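Local atomic coordinates of probable hydrolase (PDB entry 7AL6), a protein that is of undetermined function but adopts the alpha/beta hydrolase fold and probably acts as a hydrolase, perhaps a lipolytic one. Residues 127-132 / 216-221; 75-80 / 108-113. One frame throughout, in Å; residues are numbered along the deposited sequence.

How the contacts relate
Contact 1 (127-132 / 216-221) and contact 2 (75-80 / 108-113) have centres about 11 Å apart and share one apolar neighbourhood. Phe221 is the main bridge, its CG lying 3.4 Å from Leu110 CD2, so the helix of contact 1 backs directly onto a helix of contact 2. From the loop, Pro130 CB meets Leu77 CD1 at 3.7 Å. Measured from the nearest side-chain atoms to bound di(hydroxyethyl)ether, Pro130 and Leu77 lie about 4 Å and 3 Å away, respectively, and Leu77 comes near the probable nucleophile elbow of Ser102 without touching it. Both contacts also touch the second subunit.

Contact 1 of 2, residues 127-132 / 216-221; sequences GLIPYT and AHALNF
The puckered pyrrolidine ring of Pro130 presents one corner, CD, to the methyl of Ala218, with 4.3 Å between Pro130 CD and Ala218 CB, while elsewhere the same ring packs on Leu213 and Ile106. A flat amide, that of Asn220, lies along its own helix: Asn220 ND2 donates to Ala216 O at 3.0 Å, with the acceptor only 5° out of the amide plane. The donor stands above the carbonyl plane of Ala216, and the backbone Asn220 N reaches the same oxygen from the opposite face, so two N-H groups of one residue grip one carbonyl.

Across the contact nearly everything converges on Ala218, whose small side chain lets the loop come close; the CA atoms of Ile129 and Ala218 are 6.1 Å apart. Thr132 CG2 makes the shortest approach, 3.8 Å to Ala218 CB. With chi1 of 51°, Thr132 OG1 sits between backbone N and carbonyl carbon, and it is the methyl that turns to the helix. Ile129 likewise uses its gamma methyl, CG2, anti to the carbonyl carbon: Ile129 CG2 lies 4.0 Å from Ala218 CB and 3.9 Å from Ala218 O. Val222, one turn further on, also packs against Ile129. No hydrogen bond joins the segments; the packing is van der Waals, mostly methyl against methyl with one methyl against a carbonyl oxygen, and buries 152 Å² in all. Another part of the helix meets the second subunit, where Ala216 packs on Ala135 of that subunit.

The loop directly follows strand 119-125 and Asp126, probably the acid of a Ser-His-Asp triad, whereas helix 215-223 leads back to strand 229-234. The contact therefore brings together the two ends of the long, partly helical insertion between these neighbouring strands, the place where alpha/beta hydrolases commonly carry their cap.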
loop_
_atom_site.group_PDB
_atom_site.type_symbol
_atom_site.label_atom_id
_atom_site.label_comp_id
_atom_site.label_asym_id
_atom_site.label_seq_id
_atom_site.Cartn_x
_atom_site.Cartn_y
_atom_site.Cartn_z
ATOM N N GLY A 127 15.210 25.135 -18.234
ATOM C CA GLY A 127 15.620 23.746 -17.999
ATOM C C GLY A 127 15.762 23.005 -19.300
ATOM O O GLY A 127 15.045 23.315 -20.198
ATOM N N LEU A 128 16.645 22.031 -19.360
ATOM C CA LEU A 128 16.854 21.227 -20.546
ATOM C C LEU A 128 17.300 19.809 -20.223
ATOM O O LEU A 128 16.602 18.823 -20.552
ATOM C CB LEU A 128 17.890 21.913 -21.441
ATOM C CG LEU A 128 18.061 21.223 -22.789
ATOM C CD1 LEU A 128 16.727 21.353 -23.543
ATOM C CD2 LEU A 128 19.166 21.802 -23.612
ATOM N N ILE A 129 18.460 19.677 -19.589
ATOM C CA ILE A 129 19.010 18.349 -19.326
ATOM C C ILE A 129 19.306 18.236 -17.840
ATOM O O ILE A 129 19.477 19.247 -17.149
ATOM C CB ILE A 129 20.294 18.080 -20.141
ATOM C CG1 ILE A 129 21.235 19.269 -20.038
ATOM C CG2 ILE A 129 19.955 17.791 -21.615
ATOM C CD1 ILE A 129 22.638 18.970 -20.560
ATOM N N PRO A 130 19.424 17.014 -17.331
ATOM C CA PRO A 130 19.791 16.847 -15.921
ATOM C C PRO A 130 21.298 16.894 -15.731
ATOM O O PRO A 130 22.048 16.953 -16.716
ATOM C CB PRO A 130 19.239 15.459 -15.596
ATOM C CG PRO A 130 19.477 14.690 -16.915
ATOM C CD PRO A 130 19.181 15.714 -17.994
ATOM N N TYR A 131 21.739 16.841 -14.469
ATOM C CA TYR A 131 23.124 16.498 -14.158
ATOM C C TYR A 131 23.408 15.058 -14.554
ATOM O O TYR A 131 22.573 14.169 -14.364
ATOM C CB TYR A 131 23.409 16.701 -12.671
ATOM C CG TYR A 131 23.510 18.152 -12.269
ATOM C CD1 TYR A 131 24.177 19.070 -13.076
ATOM C CD2 TYR A 131 22.930 18.609 -11.100
ATOM C CE1 TYR A 131 24.265 20.412 -12.727
ATOM C CE2 TYR A 131 23.022 19.948 -10.733
ATOM C CZ TYR A 131 23.689 20.843 -11.556
ATOM O OH TYR A 131 23.787 22.178 -11.216
ATOM N N THR A 132 24.587 14.842 -15.137
ATOM C CA THR A 132 24.995 13.564 -15.700
ATOM C C THR A 132 26.168 12.984 -14.917
ATOM O O THR A 132 26.811 13.661 -14.113
ATOM C CB THR A 132 25.348 13.751 -17.180
ATOM O OG1 THR A 132 26.268 14.845 -17.324
ATOM C CG2 THR A 132 24.077 14.095 -17.964
ATOM N N ALA A 216 26.231 11.484 -22.874
ATOM C CA ALA A 216 25.722 11.013 -24.157
ATOM C C ALA A 216 24.234 10.651 -24.076
ATOM O O ALA A 216 23.474 10.905 -25.018
ATOM C CB ALA A 216 26.550 9.812 -24.629
ATOM N N HIS A 217 23.792 10.044 -22.974
ATOM C CA HIS A 217 22.350 9.828 -22.793
ATOM C C HIS A 217 21.573 11.130 -22.920
ATOM O O HIS A 217 20.648 11.249 -23.740
ATOM C CB HIS A 217 22.067 9.190 -21.425
ATOM C CG HIS A 217 22.411 7.745 -21.358
ATOM N ND1 HIS A 217 23.568 7.281 -20.772
ATOM C CD2 HIS A 217 21.760 6.657 -21.820
ATOM C CE1 HIS A 217 23.608 5.965 -20.869
ATOM N NE2 HIS A 217 22.509 5.560 -21.479
ATOM N N ALA A 218 21.954 12.131 -22.117
ATOM C CA ALA A 218 21.249 13.413 -22.123
ATOM C C ALA A 218 21.229 14.063 -23.497
ATOM O O ALA A 218 20.207 14.629 -23.909
ATOM C CB ALA A 218 21.890 14.365 -21.115
ATOM N N LEU A 219 22.364 14.051 -24.206
ATOM C CA LEU A 219 22.405 14.725 -25.501
ATOM C C LEU A 219 21.577 13.957 -26.544
ATOM O O LEU A 219 20.935 14.564 -27.402
ATOM C CB LEU A 219 23.874 14.905 -25.956
ATOM C CG LEU A 219 24.749 15.848 -25.115
ATOM C CD1 LEU A 219 26.218 15.916 -25.578
ATOM C CD2 LEU A 219 24.189 17.263 -25.076
ATOM N N ASN A 220 21.543 12.644 -26.448
ATOM C CA ASN A 220 20.729 11.802 -27.348
ATOM C C ASN A 220 19.241 12.104 -27.130
ATOM O O ASN A 220 18.535 12.173 -28.092
ATOM C CB ASN A 220 21.073 10.328 -27.198
ATOM C CG ASN A 220 22.107 9.870 -28.203
ATOM O OD1 ASN A 220 21.782 9.587 -29.335
ATOM N ND2 ASN A 220 23.354 9.803 -27.807
ATOM N N PHE A 221 18.798 12.278 -25.887
ATOM C CA PHE A 221 17.388 12.607 -25.583
ATOM C C PHE A 221 17.051 13.964 -26.198
ATOM O O PHE A 221 16.058 14.057 -26.836
ATOM C CB PHE A 221 17.122 12.567 -24.078
ATOM C CG PHE A 221 16.737 11.206 -23.571
ATOM C CD1 PHE A 221 15.467 10.715 -23.758
ATOM C CD2 PHE A 221 17.650 10.408 -22.927
ATOM C CE1 PHE A 221 15.123 9.459 -23.308
ATOM C CE2 PHE A 221 17.304 9.150 -22.476
ATOM C CZ PHE A 221 16.042 8.675 -22.678
#

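Contact 2 of 2, residues 75-80 / 108-113; sequences YLLWDY and SVLLAG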
loop_
_atom_site.group_PDB
_atom_site.type_symbol
_atom_site.label_atom_id
_atom_site.label_comp_id
_atom_site.label_asym_id
_atom_site.label_seq_id
_atom_site.Cartn_x
_atom_site.Cartn_y
_atom_site.Cartn_z
ATOM N N TYR A 75 11.892 7.912 -7.118
ATOM C CA TYR A 75 11.525 9.226 -7.690
ATOM C C TYR A 75 12.578 9.592 -8.745
ATOM O O TYR A 75 13.211 10.597 -8.629
ATOM C CB TYR A 75 11.385 10.313 -6.629
ATOM C CG TYR A 75 10.158 10.264 -5.755
ATOM C CD1 TYR A 75 10.139 9.516 -4.596
ATOM C CD2 TYR A 75 9.049 11.034 -6.030
ATOM C CE1 TYR A 75 9.041 9.493 -3.758
ATOM C CE2 TYR A 75 7.939 11.019 -5.208
ATOM C CZ TYR A 75 7.935 10.249 -4.066
ATOM O OH TYR A 75 6.861 10.219 -3.257
ATOM N N LEU A 76 12.760 8.731 -9.735
ATOM C CA LEU A 76 13.703 8.957 -10.856
ATOM C C LEU A 76 12.988 9.731 -11.963
ATOM O O LEU A 76 11.776 9.733 -11.993
ATOM C CB LEU A 76 14.280 7.629 -11.324
ATOM C CG LEU A 76 14.903 6.802 -10.209
ATOM C CD1 LEU A 76 15.525 5.540 -10.739
ATOM C CD2 LEU A 76 15.901 7.608 -9.424
ATOM N N LEU A 77 13.737 10.360 -12.858
ATOM C CA LEU A 77 13.182 11.254 -13.894
ATOM C C LEU A 77 12.195 10.499 -14.785
ATOM O O LEU A 77 11.182 11.061 -15.066
ATOM C CB LEU A 77 14.327 11.861 -14.704
ATOM C CG LEU A 77 15.204 12.864 -13.967
ATOM C CD1 LEU A 77 16.412 13.231 -14.795
ATOM C CD2 LEU A 77 14.434 14.107 -13.598
ATOM N N TRP A 78 12.483 9.267 -15.180
ATOM C CA TRP A 78 11.598 8.450 -16.045
ATOM C C TRP A 78 10.338 8.005 -15.287
ATOM O O TRP A 78 9.413 7.617 -15.940
ATOM C CB TRP A 78 12.344 7.295 -16.713
ATOM C CG TRP A 78 13.236 6.534 -15.804
ATOM C CD1 TRP A 78 12.904 5.468 -15.046
ATOM C CD2 TRP A 78 14.612 6.805 -15.542
ATOM N NE1 TRP A 78 13.982 5.051 -14.338
ATOM C CE2 TRP A 78 15.041 5.858 -14.611
ATOM C CE3 TRP A 78 15.514 7.763 -15.984
ATOM C CZ2 TRP A 78 16.341 5.825 -14.137
ATOM C CZ3 TRP A 78 16.792 7.750 -15.497
ATOM C CH2 TRP A 78 17.200 6.790 -14.590
ATOM N N ASP A 79 10.372 7.951 -13.962
ATOM C CA ASP A 79 9.193 7.650 -13.117
ATOM C C ASP A 79 8.187 8.792 -13.306
ATOM O O ASP A 79 7.040 8.508 -13.554
ATOM C CB ASP A 79 9.572 7.433 -11.651
ATOM C CG ASP A 79 10.501 6.265 -11.386
ATOM O OD1 ASP A 79 10.328 5.259 -12.009
ATOM O OD2 ASP A 79 11.352 6.398 -10.561
ATOM N N TYR A 80 8.639 10.044 -13.271
ATOM C CA TYR A 80 7.763 11.184 -13.540
ATOM C C TYR A 80 7.236 11.145 -14.969
ATOM O O TYR A 80 6.077 11.499 -15.224
ATOM C CB TYR A 80 8.493 12.507 -13.315
ATOM C CG TYR A 80 8.915 12.852 -11.898
ATOM C CD1 TYR A 80 7.991 12.886 -10.840
ATOM C CD2 TYR A 80 10.254 13.165 -11.619
ATOM C CE1 TYR A 80 8.412 13.212 -9.545
ATOM C CE2 TYR A 80 10.673 13.475 -10.337
ATOM C CZ TYR A 80 9.736 13.509 -9.304
ATOM O OH TYR A 80 10.168 13.822 -8.041
ATOM N N SER A 108 9.990 16.727 -19.507
ATOM C CA SER A 108 9.320 16.944 -20.770
ATOM C C SER A 108 10.197 16.521 -21.931
ATOM O O SER A 108 9.706 15.903 -22.890
ATOM C CB SER A 108 8.956 18.419 -20.927
ATOM O OG SER A 108 7.996 18.853 -19.993
ATOM N N VAL A 109 11.494 16.876 -21.875
ATOM C CA VAL A 109 12.433 16.514 -22.945
ATOM C C VAL A 109 12.587 15.009 -23.035
ATOM O O VAL A 109 12.649 14.443 -24.131
ATOM C CB VAL A 109 13.804 17.193 -22.726
ATOM C CG1 VAL A 109 14.910 16.551 -23.617
ATOM C CG2 VAL A 109 13.732 18.701 -22.985
ATOM N N LEU A 110 12.667 14.335 -21.894
ATOM C CA LEU A 110 12.797 12.863 -21.843
ATOM C C LEU A 110 11.570 12.244 -22.512
ATOM O O LEU A 110 11.734 11.402 -23.321
ATOM C CB LEU A 110 12.885 12.402 -20.387
ATOM C CG LEU A 110 14.226 12.598 -19.691
ATOM C CD1 LEU A 110 14.223 11.904 -18.353
ATOM C CD2 LEU A 110 15.379 12.101 -20.541
ATOM N N LEU A 111 10.388 12.728 -22.190
ATOM C CA LEU A 111 9.120 12.223 -22.743
ATOM C C LEU A 111 9.048 12.507 -24.248
ATOM O O LEU A 111 8.715 11.613 -24.979
ATOM C CB LEU A 111 7.986 12.887 -21.977
ATOM C CG LEU A 111 6.608 12.282 -22.171
ATOM C CD1 LEU A 111 6.632 10.781 -22.017
ATOM C CD2 LEU A 111 5.641 12.912 -21.200
ATOM N N ALA A 112 9.407 13.710 -24.668
ATOM C CA ALA A 112 9.375 14.136 -26.081
ATOM C C ALA A 112 10.363 13.276 -26.865
ATOM O O ALA A 112 10.040 12.852 -27.943
ATOM C CB ALA A 112 9.671 15.597 -26.203
ATOM N N GLY A 113 11.515 12.994 -26.292
ATOM C CA GLY A 113 12.507 12.172 -26.961
ATOM C C GLY A 113 12.129 10.703 -27.004
ATOM O O GLY A 113 12.445 10.002 -27.972
#
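Leu77 is overlapped by the end of Leu110, whose CD1 reaches to 3.7 Å from Leu77 CB. The shape of Leu110 delivers this methyl: chi2 of -171° places CD1 anti to CA, the side chain extended toward the other helix. The same methyl comes only loosely near Trp78 N, 4.5 Å away. The closest pair of CA atoms, those of Trp78 and Leu110, is 7.4 Å apart. Few atoms meet, with 87 Å² buried.

In the alpha/beta hydrolase fold these are the helices before and after the strand that leads to the nucleophile: helix 77-91 runs into strand 96-101, and helix 103-114 follows the probable elbow at Ser102. Leu77 also packs on Met103 and Ile106 near the beginning of that second helix.

Local bonds shape the entrance to helix 77-91. Leu76, at the N-cap, donates its backbone N to Asp79 OD2 at 2.8 Å, meeting the carboxylate on its anti side and 22° out of plane. This is one half of a capping box, since a leucine side chain cannot return the bond. Ser74 OG is a second partner of Asp79 OD2. Leu76 CB lies 3.7 Å above one face of the Trp78 indole, toward its rim, and Trp78 also packs on Pro210 of the second subunit.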